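Local coordinates for protein methyl-accepting chemotaxis sensory transducer (PDB 4K08) that probably senses small molecules in the periplasm through a PAS-like Cache domain and relays the signal to the chemotaxis machinery, at residues N88-L92 against F93-V97. Residues are numbered along the deposited sequence; the frame is centred on the assembly and turned at random.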
ATOM      1  N   ASN A  88      -2.031 -14.113 -13.408  1.00 35.98           N
ATOM      2  CA  ASN A  88      -3.370 -14.603 -13.726  1.00 38.07           C
ATOM      3  C   ASN A  88      -4.205 -13.499 -14.413  1.00 39.47           C
ATOM      4  O   ASN A  88      -5.429 -13.610 -14.525  1.00 40.58           O
ATOM      5  CB  ASN A  88      -4.120 -15.167 -12.523  1.00 37.62           C
ATOM      6  CG  ASN A  88      -5.399 -15.933 -12.947  1.00 42.63           C
ATOM      7  OD1 ASN A  88      -5.420 -16.602 -13.972  1.00 40.51           O
ATOM      8  ND2 ASN A  88      -6.464 -15.796 -12.173  1.00 48.60           N
ATOM      9  N   GLY A  89      -3.532 -12.465 -14.903  1.00 37.01           N
ATOM     10  CA  GLY A  89      -4.216 -11.406 -15.629  1.00 41.13           C
ATOM     11  C   GLY A  89      -4.918 -10.352 -14.773  1.00 40.54           C
ATOM     12  O   GLY A  89      -5.564  -9.450 -15.317  1.00 39.33           O
ATOM     13  N   LYS A  90      -4.782 -10.433 -13.449  1.00 37.19           N
ATOM     14  CA  LYS A  90      -5.512  -9.527 -12.581  1.00 38.41           C
ATOM     15  C   LYS A  90      -4.908  -8.064 -12.552  1.00 36.98           C
ATOM     16  O   LYS A  90      -3.710  -7.866 -12.327  1.00 33.75           O
ATOM     17  CB  LYS A  90      -5.589 -10.127 -11.190  1.00 37.27           C
ATOM     18  CG  LYS A  90      -6.395  -9.304 -10.170  1.00 41.01           C
ATOM     19  CD  LYS A  90      -6.925 -10.293  -9.076  1.00 46.72           C
ATOM     20  CE  LYS A  90      -7.811  -9.578  -8.087  1.00 50.58           C
ATOM     21  NZ  LYS A  90      -8.218 -10.314  -6.843  1.00 46.40           N
ATOM     22  N   LEU A  91      -5.767  -7.080 -12.828  1.00 36.50           N
ATOM     23  CA  LEU A  91      -5.378  -5.669 -12.885  1.00 36.86           C
ATOM     24  C   LEU A  91      -5.367  -5.223 -11.428  1.00 34.36           C
ATOM     25  O   LEU A  91      -6.223  -4.488 -11.004  1.00 35.46           O
ATOM     26  CB  LEU A  91      -6.404  -4.880 -13.727  1.00 38.57           C
ATOM     27  CG  LEU A  91      -6.309  -5.085 -15.246  1.00 40.18           C
ATOM     28  CD1 LEU A  91      -7.637  -4.667 -16.065  1.00 44.87           C
ATOM     29  CD2 LEU A  91      -5.070  -4.308 -15.756  1.00 40.26           C
ATOM     30  N   LEU A  92      -4.426  -5.742 -10.634  1.00 32.80           N
ATOM     31  CA  LEU A  92      -4.517  -5.637  -9.173  1.00 32.83           C
ATOM     32  C   LEU A  92      -4.521  -4.165  -8.645  1.00 31.55           C
ATOM     33  O   LEU A  92      -5.235  -3.868  -7.686  1.00 31.40           O
ATOM     34  CB  LEU A  92      -3.408  -6.463  -8.499  1.00 34.10           C
ATOM     35  CG  LEU A  92      -1.972  -6.084  -8.847  1.00 30.68           C
ATOM     36  CD1 LEU A  92      -1.271  -5.480  -7.639  1.00 28.66           C
ATOM     37  CD2 LEU A  92      -1.185  -7.314  -9.375  1.00 28.98           C
ATOM     38  N   PHE A  93      -3.753  -3.266  -9.265  1.00 31.74           N
ATOM     39  CA  PHE A  93      -3.726  -1.843  -8.809  1.00 33.02           C
ATOM     40  C   PHE A  93      -5.047  -1.156  -9.159  1.00 36.61           C
ATOM     41  O   PHE A  93      -5.612  -0.438  -8.329  1.00 34.82           O
ATOM     42  CB  PHE A  93      -2.522  -1.080  -9.383  1.00 35.06           C
ATOM     43  CG  PHE A  93      -1.208  -1.569  -8.845  1.00 30.94           C
ATOM     44  CD1 PHE A  93      -0.818  -1.250  -7.540  1.00 29.82           C
ATOM     45  CD2 PHE A  93      -0.382  -2.387  -9.616  1.00 29.79           C
ATOM     46  CE1 PHE A  93       0.399  -1.736  -7.004  1.00 27.92           C
ATOM     47  CE2 PHE A  93       0.846  -2.879  -9.102  1.00 29.50           C
ATOM     48  CZ  PHE A  93       1.236  -2.533  -7.775  1.00 27.19           C
ATOM     49  N   GLN A  94      -5.587  -1.463 -10.351  1.00 33.28           N
ATOM     50  CA  GLN A  94      -6.930  -0.984 -10.672  1.00 36.52           C
ATOM     51  C   GLN A  94      -7.891  -1.496  -9.583  1.00 36.23           C
ATOM     52  O   GLN A  94      -8.739  -0.734  -9.119  1.00 35.71           O
ATOM     53  CB  GLN A  94      -7.374  -1.359 -12.123  1.00 35.19           C
ATOM     54  CG  GLN A  94      -7.279  -0.105 -13.081  1.00 49.11           C
ATOM     55  CD  GLN A  94      -6.913  -0.500 -14.529  1.00 56.58           C
ATOM     56  OE1 GLN A  94      -5.701  -0.590 -14.892  1.00 55.68           O
ATOM     57  NE2 GLN A  94      -7.951  -0.801 -15.346  1.00 57.83           N
ATOM     58  N   GLU A  95      -7.725  -2.746  -9.143  0.53 36.94           N
ATOM     59  CA  GLU A  95      -8.640  -3.280  -8.135  0.53 38.39           C
ATOM     60  C   GLU A  95      -8.462  -2.598  -6.765  0.53 40.90           C
ATOM     61  O   GLU A  95      -9.430  -2.415  -6.032  0.53 42.26           O
ATOM     62  CB  GLU A  95      -8.535  -4.808  -8.041  0.53 38.78           C
ATOM     63  CG  GLU A  95      -9.153  -5.536  -9.242  0.53 42.72           C
ATOM     64  CD  GLU A  95     -10.643  -5.226  -9.429  0.53 43.92           C
ATOM     65  OE1 GLU A  95     -11.426  -5.567  -8.511  0.53 43.76           O
ATOM     66  OE2 GLU A  95     -11.027  -4.623 -10.470  0.53 42.91           O
ATOM     67  N   PHE A  96      -7.238  -2.202  -6.419  1.00 38.28           N
ATOM     68  CA  PHE A  96      -7.031  -1.399  -5.200  1.00 37.96           C
ATOM     69  C   PHE A  96      -7.818  -0.083  -5.278  1.00 34.41           C
ATOM     70  O   PHE A  96      -8.454   0.335  -4.318  1.00 34.95           O
ATOM     71  CB  PHE A  96      -5.559  -1.016  -5.008  1.00 38.13           C
ATOM     72  CG  PHE A  96      -4.627  -2.187  -4.827  1.00 34.79           C
ATOM     73  CD1 PHE A  96      -5.099  -3.430  -4.438  1.00 32.47           C
ATOM     74  CD2 PHE A  96      -3.250  -2.016  -4.997  1.00 35.07           C
ATOM     75  CE1 PHE A  96      -4.216  -4.496  -4.269  1.00 31.76           C
ATOM     76  CE2 PHE A  96      -2.365  -3.086  -4.838  1.00 29.85           C
ATOM     77  CZ  PHE A  96      -2.850  -4.318  -4.460  1.00 28.00           C
ATOM     78  N   VAL A  97      -7.693   0.591  -6.414  1.00 34.33           N
ATOM     79  CA  VAL A  97      -8.298   1.914  -6.576  1.00 35.38           C
ATOM     80  C   VAL A  97      -9.822   1.782  -6.528  1.00 40.02           C
ATOM     81  O   VAL A  97     -10.480   2.592  -5.869  1.00 38.69           O
ATOM     82  CB  VAL A  97      -7.805   2.643  -7.877  1.00 37.87           C
ATOM     83  CG1 VAL A  97      -8.750   3.876  -8.283  1.00 36.83           C
ATOM     84  CG2 VAL A  97      -6.356   3.037  -7.711  1.00 34.14           C
TER
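Leu92 sets one methyl, CD1, against both Phe93 and Phe96, and this apolar cluster opens the helix 92-103. Its CG stands between the backbone N and the carbonyl carbon (chi1 60°), uncommon within helices but tolerable in the first turn, and this lays the branch along the neighbouring Phe93 side chain. CD1 then sits over the middle of the Phe93 ring, 3.7 Å from its centroid, in a CH-pi contact, and also meets CZ of Phe96 at 3.7 Å. Leucine suits the place because the branch at CG lets CD1 reach the two rings while the side chain also packs on Tyr110 and Trp112 of strand 105-113. The O of Leu92 lies over one face of the Phe96 ring, toward its rim, 3.3 Å from CD1 of Phe96; the same O accepts the helical bond from Phe96 N (2.9 Å). With Phe96 cut back to an alanine, the Leu92 methyl is likely to lose its second aromatic neighbour and a gap to open toward Trp59 and Tyr110. Leu91 is the N-cap, and its O takes Glu95 N at 3.0 Å. The Leu91 side chain runs alongside that of Gln94, whose amide oxygen turns to Gly83 N, while Glu95 pairs with Arg98. Lys90 reaches Asp109 of that edge strand, and Phe93 and Phe96 rest on Asn61 of strand 59-62, so the helix start is seated against the antiparallel sheet of the Cache domain.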